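Local coordinates for protein unknown (Klebsiella pneumoniae, PDB 2A2L) that is of unknown function but belongs to the HbpS-like family, named for haem-degrading proteins, and assembles from several identical subunits, at residues V39-R42 against T46-I49; W68-L73 against G107-F112. All coordinates share one frame; numbering follows the deposited sequence.

Overall arrangement
Both contacts involve the four-stranded antiparallel sheet, whose strands run in the order 46-51, 36-41, 116-123, 107-111. Contact 1 (39-42 with 46-49) joins the two strands of the hairpin on one side of this chain's sheet, and contact 2 (68-73 with 107-112) lays helix 59-72 against the other outermost strand of this chain's sheet. They come in series along the chain, the helix following strand 46-51, and their centres lie about 11 Å apart. They also touch: CG2 of Val40 packs 4.0 Å from CB of Cys71. Leu64 of the same helix touches Val40 and Thr46, so one helix packs on both the hairpin and strand 107-111.

Contact 1 of 2, residues V39-R42 against T46-I49; sequences VVDR and TLLI
Val39 and Leu48 form an antiparallel hydrogen-bonded pair, their strands running at 168° to each other, and the register slips by one residue before Val40 meets Thr46 as a non-hydrogen-bonded pair. The slip is gathered at the carbonyl of Val39, where O accepts from Leu47 N at 2.9 Å and from Leu48 N at 3.1 Å, both donors lying in the carbonyl plane. Val39 N in turn gives a 2.9 Å bond to Leu48 O, tilted from the plane of that carbonyl.

The inserted Leu47 reaches over the backbone of strand 36-41. Its CG lies 3.7 Å from both Asp41 N and Asp41 CB, and its CD1 lies 4.2 Å from Val39 CG1. That valine methyl is anti to its own backbone N (chi1 -176°), which places it beside the carbonyl carbon, on the side of the leucine. Val40 and Thr46 turn to the other face, where CG1 of Val40 rests 4.1 Å from Thr46 CA and Leu64 of helix 59-72 touches both residues. Asp41 has two roles: OD1 accepts from Gly43 N and Asn45 N in the turn, while OD2 forms a salt bridge with Arg51 of the second subunit. Leu48 and Ile49 pair with a strand of that subunit, extending the sheet across the interface. Within the chain this is a beta hairpin with a classic beta bulge, Leu47 and Leu48 both facing Val39.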
loop_
_atom_site.group_PDB
_atom_site.type_symbol
_atom_site.label_atom_id
_atom_site.label_comp_id
_atom_site.label_asym_id
_atom_site.label_seq_id
_atom_site.Cartn_x
_atom_site.Cartn_y
_atom_site.Cartn_z
ATOM N N VAL A 39 8.603 -1.647 -22.380
ATOM C CA VAL A 39 7.799 -0.870 -23.322
ATOM C C VAL A 39 6.368 -0.892 -22.855
ATOM O O VAL A 39 5.822 -1.949 -22.562
ATOM C CB VAL A 39 7.785 -1.443 -24.789
ATOM C CG1 VAL A 39 6.992 -0.490 -25.729
ATOM C CG2 VAL A 39 9.182 -1.643 -25.335
ATOM N N VAL A 40 5.753 0.282 -22.803
ATOM C CA VAL A 40 4.325 0.387 -22.517
ATOM C C VAL A 40 3.594 0.804 -23.783
ATOM O O VAL A 40 4.152 1.518 -24.629
ATOM C CB VAL A 40 4.043 1.379 -21.358
ATOM C CG1 VAL A 40 4.607 0.814 -20.029
ATOM C CG2 VAL A 40 4.644 2.774 -21.654
ATOM N N ASP A 41 2.354 0.348 -23.929
ATOM C CA ASP A 41 1.516 0.860 -25.015
ATOM C C ASP A 41 0.988 2.289 -24.757
ATOM O O ASP A 41 1.349 2.925 -23.749
ATOM C CB ASP A 41 0.410 -0.135 -25.377
ATOM C CG ASP A 41 -0.714 -0.201 -24.348
ATOM O OD1 ASP A 41 -0.899 0.759 -23.568
ATOM O OD2 ASP A 41 -1.460 -1.209 -24.367
ATOM N N ARG A 42 0.137 2.770 -25.665
ATOM C CA ARG A 42 -0.334 4.174 -25.709
ATOM C C ARG A 42 -1.104 4.669 -24.459
ATOM O O ARG A 42 -1.127 5.873 -24.144
ATOM C CB ARG A 42 -1.198 4.338 -26.961
ATOM C CG ARG A 42 -1.847 5.683 -27.182
ATOM C CD ARG A 42 -3.272 5.731 -26.649
ATOM N NE ARG A 42 -3.588 7.077 -26.188
ATOM C CZ ARG A 42 -3.094 8.174 -26.740
ATOM N NH1 ARG A 42 -2.281 8.093 -27.778
ATOM N NH2 ARG A 42 -3.416 9.366 -26.254
ATOM N N THR A 46 1.629 -2.016 -19.783
ATOM C CA THR A 46 2.767 -2.857 -19.964
ATOM C C THR A 46 2.549 -3.723 -21.194
ATOM O O THR A 46 1.568 -4.455 -21.269
ATOM C CB THR A 46 2.950 -3.748 -18.737
ATOM O OG1 THR A 46 2.777 -2.965 -17.560
ATOM C CG2 THR A 46 4.313 -4.374 -18.717
ATOM N N LEU A 47 3.441 -3.601 -22.172
ATOM C CA LEU A 47 3.497 -4.558 -23.275
ATOM C C LEU A 47 4.595 -5.548 -22.958
ATOM O O LEU A 47 4.354 -6.739 -22.918
ATOM C CB LEU A 47 3.815 -3.856 -24.604
ATOM C CG LEU A 47 2.737 -3.031 -25.296
ATOM C CD1 LEU A 47 3.321 -2.286 -26.507
ATOM C CD2 LEU A 47 1.593 -3.922 -25.719
ATOM N N LEU A 48 5.802 -5.045 -22.720
ATOM C CA LEU A 48 6.964 -5.898 -22.505
ATOM C C LEU A 48 7.794 -5.428 -21.310
ATOM O O LEU A 48 7.989 -4.227 -21.124
ATOM C CB LEU A 48 7.838 -5.914 -23.749
ATOM C CG LEU A 48 8.911 -7.000 -23.827
ATOM C CD1 LEU A 48 8.893 -7.581 -25.224
ATOM C CD2 LEU A 48 10.280 -6.416 -23.525
ATOM N N ILE A 49 8.277 -6.392 -20.519
ATOM C CA ILE A 49 9.424 -6.195 -19.614
ATOM C C ILE A 49 10.439 -7.317 -19.782
ATOM O O ILE A 49 10.079 -8.473 -19.665
ATOM C CB ILE A 49 8.988 -6.198 -18.145
ATOM C CG1 ILE A 49 8.075 -5.022 -17.854
ATOM C CG2 ILE A 49 10.203 -6.246 -17.202
ATOM C CD1 ILE A 49 7.416 -5.093 -16.463
#

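Contact 2 of 2, residues W68-L73 against G107-F112; sequences WSACSL and GLPVIF
Ala70 of helix 59-72 presses its methyl group onto the backbone of strand 107-111, and van der Waals packing accounts for the contact. CB of Ala70 lies 3.4 Å from Leu108 C and 3.5 Å from Pro109 N, so the methyl sits against the peptide link between these two residues; Gly107 C is 3.6 Å from the same atom. The lack of a side chain on Gly107 probably eases this approach. The two axes come to 6.4 Å of each other and cross at -45°.

Pro109 adds one apolar contact, CD to Ala70 CB at 3.8 Å, and its CB lies 3.4 Å from the carbonyl O of Ala70, placing the ring against that carbonyl.

Hydrogen bonds lie outside this interface. Ser69 OG bonds back to Asn65 O within the helix and also to Ile102 N, and strand 107-111 pairs with strand 116-123 through Leu108 and Val110. The CB of Leu108 points away from helix 59-72, and its side chain packs on Ala134, Gln135 and Leu138 of helix 127-143, so this part of the strand has helices on two faces.

With no hydrogen bond between 68-73 and 107-112, the contact rests on close van der Waals packing of one methyl and one proline ring against peptide backbone.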
loop_
_atom_site.group_PDB
_atom_site.type_symbol
_atom_site.label_atom_id
_atom_site.label_comp_id
_atom_site.label_asym_id
_atom_site.label_seq_id
_atom_site.Cartn_x
_atom_site.Cartn_y
_atom_site.Cartn_z
ATOM N N TRP A 68 6.415 4.210 -18.296
ATOM C CA TRP A 68 5.143 4.792 -17.918
ATOM C C TRP A 68 5.254 6.292 -17.680
ATOM O O TRP A 68 4.325 7.026 -18.014
ATOM C CB TRP A 68 4.535 4.063 -16.721
ATOM C CG TRP A 68 3.234 4.652 -16.269
ATOM C CD1 TRP A 68 1.969 4.282 -16.668
ATOM C CD2 TRP A 68 3.063 5.714 -15.327
ATOM N NE1 TRP A 68 1.033 5.055 -16.036
ATOM C CE2 TRP A 68 1.673 5.950 -15.214
ATOM C CE3 TRP A 68 3.952 6.526 -14.603
ATOM C CZ2 TRP A 68 1.144 6.944 -14.385
ATOM C CZ3 TRP A 68 3.425 7.523 -13.785
ATOM C CH2 TRP A 68 2.029 7.718 -13.681
ATOM N N SER A 69 6.382 6.743 -17.126
ATOM C CA SER A 69 6.623 8.171 -16.943
ATOM C C SER A 69 6.838 8.899 -18.265
ATOM O O SER A 69 6.265 9.956 -18.506
ATOM C CB SER A 69 7.825 8.404 -16.027
ATOM O OG SER A 69 7.529 8.071 -14.686
ATOM N N ALA A 70 7.675 8.321 -19.118
ATOM C CA ALA A 70 7.888 8.837 -20.458
ATOM C C ALA A 70 6.609 8.965 -21.313
ATOM O O ALA A 70 6.456 9.925 -22.079
ATOM C CB ALA A 70 8.915 8.012 -21.163
ATOM N N CYS A 71 5.703 8.002 -21.181
ATOM C CA CYS A 71 4.438 8.020 -21.918
ATOM C C CYS A 71 3.467 8.983 -21.257
ATOM O O CYS A 71 2.747 9.693 -21.935
ATOM C CB CYS A 71 3.799 6.625 -21.925
ATOM S SG CYS A 71 2.200 6.543 -22.793
ATOM N N SER A 72 3.411 8.961 -19.930
ATOM C CA SER A 72 2.375 9.685 -19.218
ATOM C C SER A 72 2.650 11.191 -19.346
ATOM O O SER A 72 1.776 11.929 -19.806
ATOM C CB SER A 72 2.247 9.170 -17.774
ATOM O OG SER A 72 1.426 9.993 -16.959
ATOM N N LEU A 73 3.883 11.621 -19.037
ATOM C CA LEU A 73 4.288 13.053 -19.117
ATOM C C LEU A 73 4.778 13.532 -20.507
ATOM O O LEU A 73 5.151 14.694 -20.680
ATOM C CB LEU A 73 5.367 13.381 -18.079
ATOM C CG LEU A 73 5.213 13.069 -16.591
ATOM C CD1 LEU A 73 6.522 12.490 -16.083
ATOM C CD2 LEU A 73 4.889 14.326 -15.804
ATOM N N GLY A 107 14.118 6.806 -19.862
ATOM C CA GLY A 107 12.754 6.571 -20.306
ATOM C C GLY A 107 12.487 7.524 -21.436
ATOM O O GLY A 107 12.743 8.709 -21.296
ATOM N N LEU A 108 12.019 7.014 -22.569
ATOM C CA LEU A 108 11.683 7.879 -23.708
ATOM C C LEU A 108 10.279 7.582 -24.232
ATOM O O LEU A 108 9.885 6.429 -24.292
ATOM C CB LEU A 108 12.727 7.740 -24.831
ATOM C CG LEU A 108 14.088 8.385 -24.549
ATOM C CD1 LEU A 108 15.104 8.017 -25.590
ATOM C CD2 LEU A 108 13.988 9.910 -24.426
ATOM N N PRO A 109 9.508 8.622 -24.581
ATOM C CA PRO A 109 8.291 8.406 -25.363
ATOM C C PRO A 109 8.592 8.011 -26.813
ATOM O O PRO A 109 9.619 8.401 -27.369
ATOM C CB PRO A 109 7.611 9.772 -25.309
ATOM C CG PRO A 109 8.744 10.716 -25.177
ATOM C CD PRO A 109 9.690 10.042 -24.246
ATOM N N VAL A 110 7.707 7.216 -27.405
ATOM C CA VAL A 110 7.840 6.816 -28.801
ATOM C C VAL A 110 6.902 7.686 -29.630
ATOM O O VAL A 110 5.691 7.659 -29.416
ATOM C CB VAL A 110 7.452 5.325 -29.006
ATOM C CG1 VAL A 110 7.599 4.927 -30.470
ATOM C CG2 VAL A 110 8.286 4.416 -28.124
ATOM N N ILE A 111 7.463 8.453 -30.557
ATOM C CA ILE A 111 6.691 9.440 -31.312
ATOM C C ILE A 111 6.496 9.021 -32.772
ATOM O O ILE A 111 7.448 8.970 -33.563
ATOM C CB ILE A 111 7.346 10.835 -31.263
ATOM C CG1 ILE A 111 7.332 11.385 -29.834
ATOM C CG2 ILE A 111 6.695 11.793 -32.262
ATOM C CD1 ILE A 111 8.655 11.989 -29.432
ATOM N N PHE A 112 5.256 8.731 -33.125
ATOM C CA PHE A 112 4.921 8.341 -34.484
ATOM C C PHE A 112 3.799 9.252 -34.977
ATOM O O PHE A 112 2.731 9.304 -34.363
ATOM C CB PHE A 112 4.468 6.885 -34.498
ATOM C CG PHE A 112 4.581 6.197 -35.852
ATOM C CD1 PHE A 112 5.747 6.292 -36.618
ATOM C CD2 PHE A 112 3.540 5.399 -36.320
ATOM C CE1 PHE A 112 5.858 5.635 -37.841
ATOM C CE2 PHE A 112 3.640 4.729 -37.544
ATOM C CZ PHE A 112 4.803 4.850 -38.307
#